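Local coordinates for protein maleate cis-trans isomerase (Pseudomonas putida, PDB 4FQ5) that probably catalyses the cis-trans isomerization of the C2-C3 double bond of maleate, yielding fumarate, at residues A[86-91]-A[97-102]; A[90-95]-A[124-129]; A[40-45]-A[64-69]. The protein carries 1 engineered substitution. One frame throughout, in Å; residues are numbered along the deposited sequence.

How the interactions relate
Interactions 1 and 2 lie next to each other, their centres about 8 Å apart, and both draw on helix 84-92: one face of it packs on strand 98-101, while its C-terminal end meets helix 114-128. They touch directly where M99 CE comes 3.7 Å from T126 CG2. Interaction 3, centred about 11 Å from interaction 1 and 18 Å from interaction 2, is polar and lies at strand 59-67; a probable hydrogen bond between E90 OE1 and S65 OG ties it to the other two. The bound maleate touches A102 and M69, at the ends of segments 97-102 and 64-69, and the second subunit comes up against all three contacts.

Interaction 1. Residues A[86-91]-A[97-102]; sequences RCALEL and DVMGYA
Helix 84-92 lies on the parallel sheet of this half of the chain, and M99 of strand 98-101 is the side chain that reaches up from the sheet to A88 and L91. The chain between them turns back within a few residues, so this is a helix packed on the strand that follows it. No hydrogen bond crosses; the contact is apolar and buried.

M99 leaves the strand with CG anti to its own backbone N (chi1 -164°) and runs straight out as far as the sulfur, then bends at chi3 (-56°), which lays the methyl beside the helix. SD comes to rest against A88, 3.7 Å from A88 CA and 3.9 Å from A88 CB; the small side chain of A88 lets the sulfur come this close to the helix backbone. Beyond it, M99 CE sits 3.8 Å from L91 CB and also 3.8 Å from A88 O. L91 slants across the methionine, its CD1 4.0 Å from M99 CG. Cutting M99 back to an alanine would probably open a gap between helix and sheet and leave A88 and L91 without the thioether they pack on.

I33 of the neighbouring strand 27-35 and T126 of helix 114-128 also touch M99. Farther round the helix, R86 NH2 makes a salt bridge to E90 OE2 at 2.9 Å, one turn along; the oxygen lies in the guanidinium plane, whereas the nitrogen stands 34° out of the carboxylate plane. R86 NH1 also bonds R66 O and E90 OE1 bonds S65 OG, pinning this face of the helix to strand 59-67. Helices laid over a four-stranded parallel sheet of order 2-1-3-4 are the architecture of the Asp/Glu racemase superfamily, to which arylmalonate decarboxylase relatives belong.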
loop_
_atom_site.group_PDB
_atom_site.type_symbol
_atom_site.label_atom_id
_atom_site.label_comp_id
_atom_site.label_asym_id
_atom_site.label_seq_id
_atom_site.Cartn_x
_atom_site.Cartn_y
_atom_site.Cartn_z
ATOM N N ARG A 86 29.228 6.441 17.112
ATOM C CA ARG A 86 28.190 7.406 17.473
ATOM C C ARG A 86 26.842 7.007 16.857
ATOM O O ARG A 86 25.817 7.005 17.542
ATOM C CB ARG A 86 28.568 8.836 17.044
ATOM C CG ARG A 86 27.431 9.842 17.226
ATOM C CD ARG A 86 27.742 11.264 16.757
ATOM N NE ARG A 86 28.058 11.403 15.328
ATOM C CZ ARG A 86 27.177 11.405 14.321
ATOM N NH1 ARG A 86 27.614 11.558 13.072
ATOM N NH2 ARG A 86 25.870 11.243 14.532
ATOM N N CYS A 87 26.863 6.666 15.570
ATOM C CA CYS A 87 25.644 6.295 14.838
ATOM C C CYS A 87 24.986 5.034 15.402
ATOM O O CYS A 87 23.762 4.987 15.545
ATOM C CB CYS A 87 25.932 6.153 13.333
ATOM S SG CYS A 87 26.336 7.715 12.491
ATOM N N ALA A 88 25.796 4.021 15.725
ATOM C CA ALA A 88 25.286 2.792 16.345
ATOM C C ALA A 88 24.715 3.028 17.748
ATOM O O ALA A 88 23.726 2.398 18.128
ATOM C CB ALA A 88 26.356 1.708 16.373
ATOM N N LEU A 89 25.346 3.924 18.515
ATOM C CA LEU A 89 24.792 4.363 19.800
ATOM C C LEU A 89 23.446 5.052 19.593
ATOM O O LEU A 89 22.489 4.782 20.315
ATOM C CB LEU A 89 25.752 5.312 20.536
ATOM C CG LEU A 89 26.967 4.692 21.240
ATOM C CD1 LEU A 89 28.035 5.741 21.532
ATOM C CD2 LEU A 89 26.558 3.965 22.518
ATOM N N GLU A 90 23.379 5.937 18.602
ATOM C CA GLU A 90 22.146 6.657 18.291
ATOM C C GLU A 90 20.987 5.714 17.962
ATOM O O GLU A 90 19.875 5.883 18.468
ATOM C CB GLU A 90 22.371 7.687 17.170
ATOM C CG GLU A 90 23.134 8.918 17.646
ATOM C CD GLU A 90 23.517 9.891 16.538
ATOM O OE1 GLU A 90 23.129 9.687 15.368
ATOM O OE2 GLU A 90 24.217 10.879 16.850
ATOM N N LEU A 91 21.261 4.702 17.147
ATOM C CA LEU A 91 20.211 3.793 16.699
ATOM C C LEU A 91 19.858 2.730 17.734
ATOM O O LEU A 91 18.698 2.314 17.813
ATOM C CB LEU A 91 20.559 3.174 15.336
ATOM C CG LEU A 91 20.528 4.165 14.158
ATOM C CD1 LEU A 91 21.090 3.529 12.897
ATOM C CD2 LEU A 91 19.118 4.698 13.913
ATOM N N ASP A 97 15.757 -3.418 15.589
ATOM C CA ASP A 97 15.867 -4.888 15.505
ATOM C C ASP A 97 16.997 -5.373 14.588
ATOM O O ASP A 97 17.468 -6.509 14.711
ATOM C CB ASP A 97 14.532 -5.513 15.073
ATOM C CG ASP A 97 13.403 -5.216 16.047
ATOM O OD1 ASP A 97 13.562 -5.515 17.248
ATOM O OD2 ASP A 97 12.357 -4.683 15.614
ATOM N N VAL A 98 17.397 -4.516 13.652
ATOM C CA VAL A 98 18.543 -4.750 12.770
ATOM C C VAL A 98 19.131 -3.406 12.460
ATOM O O VAL A 98 18.404 -2.410 12.418
ATOM C CB VAL A 98 18.185 -5.319 11.375
ATOM C CG1 VAL A 98 18.543 -6.784 11.274
ATOM C CG2 VAL A 98 16.748 -5.007 10.964
ATOM N N MET A 99 20.426 -3.396 12.171
ATOM C CA MET A 99 21.134 -2.170 11.861
ATOM C C MET A 99 22.033 -2.389 10.654
ATOM O O MET A 99 22.878 -3.288 10.655
ATOM C CB MET A 99 21.959 -1.728 13.073
ATOM C CG MET A 99 22.419 -0.284 13.002
ATOM S SD MET A 99 23.372 0.182 14.457
ATOM C CE MET A 99 22.199 -0.213 15.756
ATOM N N GLY A 100 21.840 -1.566 9.627
ATOM C CA GLY A 100 22.634 -1.651 8.410
ATOM C C GLY A 100 23.533 -0.447 8.227
ATOM O O GLY A 100 23.074 0.691 8.252
ATOM N N TYR A 101 24.827 -0.708 8.059
ATOM C CA TYR A 101 25.800 0.318 7.695
ATOM C C TYR A 101 25.754 0.402 6.178
ATOM O O TYR A 101 26.144 -0.541 5.484
ATOM C CB TYR A 101 27.188 -0.098 8.192
ATOM C CG TYR A 101 28.325 0.883 7.979
ATOM C CD1 TYR A 101 28.961 1.476 9.067
ATOM C CD2 TYR A 101 28.803 1.182 6.697
ATOM C CE1 TYR A 101 30.026 2.356 8.893
ATOM C CE2 TYR A 101 29.859 2.068 6.510
ATOM C CZ TYR A 101 30.473 2.647 7.614
ATOM O OH TYR A 101 31.530 3.519 7.450
ATOM N N ALA A 102 25.272 1.533 5.669
ATOM C CA ALA A 102 24.925 1.671 4.249
ATOM C C ALA A 102 26.089 1.770 3.245
ATOM O O ALA A 102 25.996 1.230 2.145
ATOM C CB ALA A 102 23.964 2.833 4.056
#

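Interaction 2. Residues A[90-95]-A[124-129]; sequences ELSDAR and NVTENN
The carboxylate of D93 and the amide of N129 are not stacked: their planes are turned 58° apart, and the two side chains cross at about a right angle. D93 OD1 comes 3.6 Å from N129 CG, and S92 approaches the same group, its OG 3.7 Å from N129 CB.

Next to this polar patch the C-terminal ends of helices 84-92 and 114-128 come close, with the CA atoms of S92 and T126 only 5.7 Å apart. Small side chains permit it. S92 CB lies 3.8 Å from T126 CG2, and T126 turns that methyl toward the serine because OG1 occupies the position between backbone N and carbonyl carbon (chi1 66°), where it bonds R123 O and T133 N. S92 OG is likewise turned back on its own helix, to A88 O.

A water bridges the two backbones, donating to S92 O at 2.8 Å and to N129 O at 3.0 Å. D93 also reaches the second subunit, with a salt bridge from OD1 to R68 and a hydrogen bond from OD2 to S36 of that chain. The contact thus joins two helix ends whose backbone carbonyls are bridged by water, beside a carboxylate whose charge is probably balanced largely from across the dimer interface.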
loop_
_atom_site.group_PDB
_atom_site.type_symbol
_atom_site.label_atom_id
_atom_site.label_comp_id
_atom_site.label_asym_id
_atom_site.label_seq_id
_atom_site.Cartn_x
_atom_site.Cartn_y
_atom_site.Cartn_z
ATOM N N GLU A 90 23.379 5.937 18.602
ATOM C CA GLU A 90 22.146 6.657 18.291
ATOM C C GLU A 90 20.987 5.714 17.962
ATOM O O GLU A 90 19.875 5.883 18.468
ATOM C CB GLU A 90 22.371 7.687 17.170
ATOM C CG GLU A 90 23.134 8.918 17.646
ATOM C CD GLU A 90 23.517 9.891 16.538
ATOM O OE1 GLU A 90 23.129 9.687 15.368
ATOM O OE2 GLU A 90 24.217 10.879 16.850
ATOM N N LEU A 91 21.261 4.702 17.147
ATOM C CA LEU A 91 20.211 3.793 16.699
ATOM C C LEU A 91 19.858 2.730 17.734
ATOM O O LEU A 91 18.698 2.314 17.813
ATOM C CB LEU A 91 20.559 3.174 15.336
ATOM C CG LEU A 91 20.528 4.165 14.158
ATOM C CD1 LEU A 91 21.090 3.529 12.897
ATOM C CD2 LEU A 91 19.118 4.698 13.913
ATOM N N SER A 92 20.833 2.296 18.536
ATOM C CA SER A 92 20.528 1.342 19.608
ATOM C C SER A 92 19.784 1.989 20.788
ATOM O O SER A 92 19.125 1.289 21.551
ATOM C CB SER A 92 21.757 0.531 20.062
ATOM O OG SER A 92 22.839 1.358 20.439
ATOM N N ASP A 93 19.864 3.316 20.915
ATOM C CA ASP A 93 18.992 4.059 21.840
ATOM C C ASP A 93 17.510 3.822 21.520
ATOM O O ASP A 93 16.653 3.947 22.397
ATOM C CB ASP A 93 19.268 5.566 21.774
ATOM C CG ASP A 93 20.513 5.996 22.565
ATOM O OD1 ASP A 93 21.200 5.158 23.181
ATOM O OD2 ASP A 93 20.804 7.210 22.559
ATOM N N ALA A 94 17.224 3.494 20.259
ATOM C CA ALA A 94 15.872 3.210 19.788
ATOM C C ALA A 94 15.521 1.715 19.780
ATOM O O ALA A 94 14.404 1.353 19.406
ATOM C CB ALA A 94 15.680 3.797 18.390
ATOM N N ARG A 95 16.466 0.859 20.185
ATOM C CA ARG A 95 16.274 -0.612 20.220
ATOM C C ARG A 95 15.774 -1.170 18.881
ATOM O O ARG A 95 14.806 -1.921 18.786
ATOM C CB ARG A 95 15.394 -1.052 21.399
ATOM C CG ARG A 95 16.014 -0.744 22.758
ATOM C CD ARG A 95 15.182 -1.313 23.903
ATOM N NE ARG A 95 15.199 -2.773 23.910
ATOM C CZ ARG A 95 16.201 -3.515 24.385
ATOM N NH1 ARG A 95 17.285 -2.941 24.906
ATOM N NH2 ARG A 95 16.118 -4.837 24.335
ATOM N N ASN A 124 29.358 -4.705 19.378
ATOM C CA ASN A 124 29.855 -4.445 20.734
ATOM C C ASN A 124 29.322 -3.131 21.294
ATOM O O ASN A 124 28.879 -3.075 22.439
ATOM C CB ASN A 124 31.389 -4.425 20.769
ATOM C CG ASN A 124 32.006 -5.802 20.619
ATOM O OD1 ASN A 124 31.360 -6.825 20.865
ATOM N ND2 ASN A 124 33.279 -5.833 20.233
ATOM N N VAL A 125 29.372 -2.083 20.474
ATOM C CA VAL A 125 28.823 -0.779 20.836
ATOM C C VAL A 125 27.346 -0.899 21.241
ATOM O O VAL A 125 26.936 -0.332 22.257
ATOM C CB VAL A 125 29.007 0.255 19.700
ATOM C CG1 VAL A 125 28.251 1.543 19.991
ATOM C CG2 VAL A 125 30.486 0.549 19.471
ATOM N N THR A 126 26.555 -1.652 20.469
ATOM C CA THR A 126 25.124 -1.800 20.778
ATOM C C THR A 126 24.913 -2.633 22.036
ATOM O O THR A 126 24.031 -2.329 22.847
ATOM C CB THR A 126 24.285 -2.385 19.614
ATOM O OG1 THR A 126 24.667 -3.744 19.346
ATOM C CG2 THR A 126 24.426 -1.538 18.360
ATOM N N GLU A 127 25.725 -3.679 22.180
ATOM C CA GLU A 127 25.663 -4.557 23.343
ATOM C C GLU A 127 25.948 -3.780 24.634
ATOM O O GLU A 127 25.229 -3.936 25.625
ATOM C CB GLU A 127 26.629 -5.728 23.179
ATOM C CG GLU A 127 26.599 -6.728 24.322
ATOM C CD GLU A 127 27.527 -7.911 24.099
ATOM O OE1 GLU A 127 28.221 -7.959 23.057
ATOM O OE2 GLU A 127 27.560 -8.801 24.977
ATOM N N ASN A 128 26.970 -2.924 24.607
ATOM C CA ASN A 128 27.302 -2.099 25.773
ATOM C C ASN A 128 26.339 -0.935 25.990
ATOM O O ASN A 128 26.370 -0.281 27.035
ATOM C CB ASN A 128 28.755 -1.618 25.710
ATOM C CG ASN A 128 29.747 -2.771 25.727
ATOM O OD1 ASN A 128 29.549 -3.769 26.427
ATOM N ND2 ASN A 128 30.821 -2.640 24.953
ATOM N N ASN A 129 25.486 -0.684 24.995
ATOM C CA ASN A 129 24.381 0.264 25.126
ATOM C C ASN A 129 23.081 -0.468 25.490
ATOM O O ASN A 129 21.978 0.080 25.370
ATOM C CB ASN A 129 24.231 1.096 23.843
ATOM C CG ASN A 129 23.285 2.280 24.009
ATOM O OD1 ASN A 129 22.617 2.686 23.056
ATOM N ND2 ASN A 129 23.226 2.837 25.211
HETATM O O HOH W 1 19.415 1.257 24.318
#

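Interaction 3. Residues A[40-45]-A[64-69]; sequences TMETEI and SSRMRM
A salt bridge between E42 and R66 carries this contact, in which the first turn of helix 41-52 meets the end of strand 59-67. R66 grips the carboxylate end-on with two nitrogens, one to each oxygen: NH2 donates to E42 OE1 and NH1 to E42 OE2, each bond 2.8 Å long with an angle of 157° at the hydrogen. Carboxylate and guanidinium are nearly coplanar, 25° apart, and both oxygens are met on their syn sides, close to the guanidinium plane. E42 gets there with CG anti to its carbonyl carbon (chi1 -73°) and the rest of the chain extended toward the strand, while R66 bends at chi3 to bring its end round.

One further hydrogen bond comes from S64, two residues earlier on the strand. S64 OG donates to E42 OE2 at 2.7 Å, and OE2 takes this bond on its anti lone pair, leaving the syn one to R66 NH1.

Hydrogen bonds from outside complete the network. H63 of the second subunit bonds E42 OE1, and R66 NE bonds S36 O. R66 NH1 bonds S64 O of the second subunit, and S64 O in turn accepts from R66 NH1 of that subunit.

Helix and strand here belong to the beta-alpha-beta unit formed with strand 27-35. The buried charges are paired with each other, and the nearby helix N-terminus, the serine and the arginine would all tend to keep E42 ionised. With every guanidinium nitrogen bonded, R66 is fixed in its rotation, its side chain about 9 Å from the bound maleate, tying the fold to the dimer interface.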
loop_
_atom_site.group_PDB
_atom_site.type_symbol
_atom_site.label_atom_id
_atom_site.label_comp_id
_atom_site.label_asym_id
_atom_site.label_seq_id
_atom_site.Cartn_x
_atom_site.Cartn_y
_atom_site.Cartn_z
ATOM N N THR A 40 19.410 7.535 -1.380
ATOM C CA THR A 40 18.954 6.337 -2.085
ATOM C C THR A 40 18.731 5.141 -1.162
ATOM O O THR A 40 17.791 4.374 -1.368
ATOM C CB THR A 40 19.896 5.998 -3.259
ATOM O OG1 THR A 40 19.927 7.108 -4.159
ATOM C CG2 THR A 40 19.448 4.749 -4.020
ATOM N N MET A 41 19.576 4.980 -0.143
ATOM C CA MET A 41 19.378 3.902 0.821
ATOM C C MET A 41 18.015 4.022 1.503
ATOM O O MET A 41 17.292 3.030 1.635
ATOM C CB MET A 41 20.494 3.853 1.869
ATOM C CG MET A 41 20.468 2.592 2.727
ATOM S SD MET A 41 21.334 1.173 2.013
ATOM C CE MET A 41 20.711 1.140 0.343
ATOM N N GLU A 42 17.677 5.242 1.911
ATOM C CA GLU A 42 16.383 5.543 2.514
ATOM C C GLU A 42 15.211 5.512 1.519
ATOM O O GLU A 42 14.058 5.678 1.911
ATOM C CB GLU A 42 16.442 6.882 3.246
ATOM C CG GLU A 42 17.249 6.801 4.543
ATOM C CD GLU A 42 17.772 8.147 5.006
ATOM O OE1 GLU A 42 18.187 8.979 4.165
ATOM O OE2 GLU A 42 17.768 8.377 6.226
ATOM N N THR A 43 15.516 5.291 0.244
ATOM C CA THR A 43 14.494 5.158 -0.792
ATOM C C THR A 43 14.298 3.693 -1.162
ATOM O O THR A 43 13.176 3.193 -1.153
ATOM C CB THR A 43 14.850 6.007 -2.033
ATOM O OG1 THR A 43 14.969 7.374 -1.628
ATOM C CG2 THR A 43 13.755 5.908 -3.122
ATOM N N GLU A 44 15.393 2.999 -1.451
ATOM C CA GLU A 44 15.312 1.639 -1.976
ATOM C C GLU A 44 15.028 0.573 -0.926
ATOM O O GLU A 44 14.288 -0.373 -1.198
ATOM C CB GLU A 44 16.547 1.299 -2.807
ATOM C CG GLU A 44 16.684 2.214 -4.017
ATOM C CD GLU A 44 17.735 1.757 -5.011
ATOM O OE1 GLU A 44 18.560 0.885 -4.672
ATOM O OE2 GLU A 44 17.739 2.275 -6.141
ATOM N N ILE A 45 15.602 0.710 0.266
ATOM C CA ILE A 45 15.322 -0.251 1.344
ATOM C C ILE A 45 13.842 -0.176 1.766
ATOM O O ILE A 45 13.187 -1.211 1.868
ATOM C CB ILE A 45 16.311 -0.120 2.539
ATOM C CG1 ILE A 45 17.558 -0.982 2.327
ATOM C CG2 ILE A 45 15.697 -0.593 3.847
ATOM C CD1 ILE A 45 18.250 -0.795 1.001
ATOM N N SER A 64 16.914 6.252 10.983
ATOM C CA SER A 64 18.246 6.560 10.468
ATOM C C SER A 64 19.127 7.362 11.415
ATOM O O SER A 64 18.641 8.149 12.232
ATOM C CB SER A 64 18.148 7.319 9.139
ATOM O OG SER A 64 17.562 6.506 8.143
ATOM N N SER A 65 20.431 7.150 11.268
ATOM C CA SER A 65 21.442 8.019 11.846
ATOM C C SER A 65 22.436 8.365 10.739
ATOM O O SER A 65 22.731 7.529 9.879
ATOM C CB SER A 65 22.139 7.330 13.019
ATOM O OG SER A 65 23.271 8.077 13.435
ATOM N N ARG A 66 22.940 9.595 10.763
ATOM C CA ARG A 66 23.789 10.112 9.699
ATOM C C ARG A 66 25.234 10.339 10.132
ATOM O O ARG A 66 25.504 10.783 11.249
ATOM C CB ARG A 66 23.201 11.412 9.124
ATOM C CG ARG A 66 22.030 11.162 8.190
ATOM C CD ARG A 66 21.411 12.433 7.617
ATOM N NE ARG A 66 21.064 12.199 6.217
ATOM C CZ ARG A 66 20.132 11.343 5.800
ATOM N NH1 ARG A 66 19.397 10.645 6.674
ATOM N NH2 ARG A 66 19.929 11.185 4.500
ATOM N N MET A 67 26.143 10.005 9.219
ATOM C CA MET A 67 27.573 10.273 9.339
ATOM C C MET A 67 27.967 11.135 8.137
ATOM O O MET A 67 27.751 10.746 6.990
ATOM C CB MET A 67 28.361 8.957 9.369
ATOM C CG MET A 67 27.880 7.898 8.376
ATOM S SD MET A 67 28.815 6.365 8.467
ATOM C CE MET A 67 28.317 5.559 6.962
ATOM N N ARG A 68 28.516 12.315 8.398
ATOM C CA ARG A 68 28.705 13.314 7.346
ATOM C C ARG A 68 29.664 12.908 6.237
ATOM O O ARG A 68 30.789 12.484 6.499
ATOM C CB ARG A 68 29.131 14.659 7.922
ATOM C CG ARG A 68 27.964 15.533 8.343
ATOM C CD ARG A 68 28.386 16.989 8.406
ATOM N NE ARG A 68 27.972 17.736 7.222
ATOM C CZ ARG A 68 28.481 18.908 6.855
ATOM N NH1 ARG A 68 29.445 19.476 7.571
ATOM N NH2 ARG A 68 28.024 19.513 5.773
ATOM N N MET A 69 29.179 13.031 5.005
ATOM C CA MET A 69 29.992 12.930 3.793
ATOM C C MET A 69 29.236 13.579 2.641
ATOM O O MET A 69 28.039 13.343 2.472
ATOM C CB MET A 69 30.321 11.478 3.436
ATOM C CG MET A 69 30.944 11.349 2.051
ATOM S SD MET A 69 31.505 9.705 1.617
ATOM C CE MET A 69 29.945 8.894 1.256
#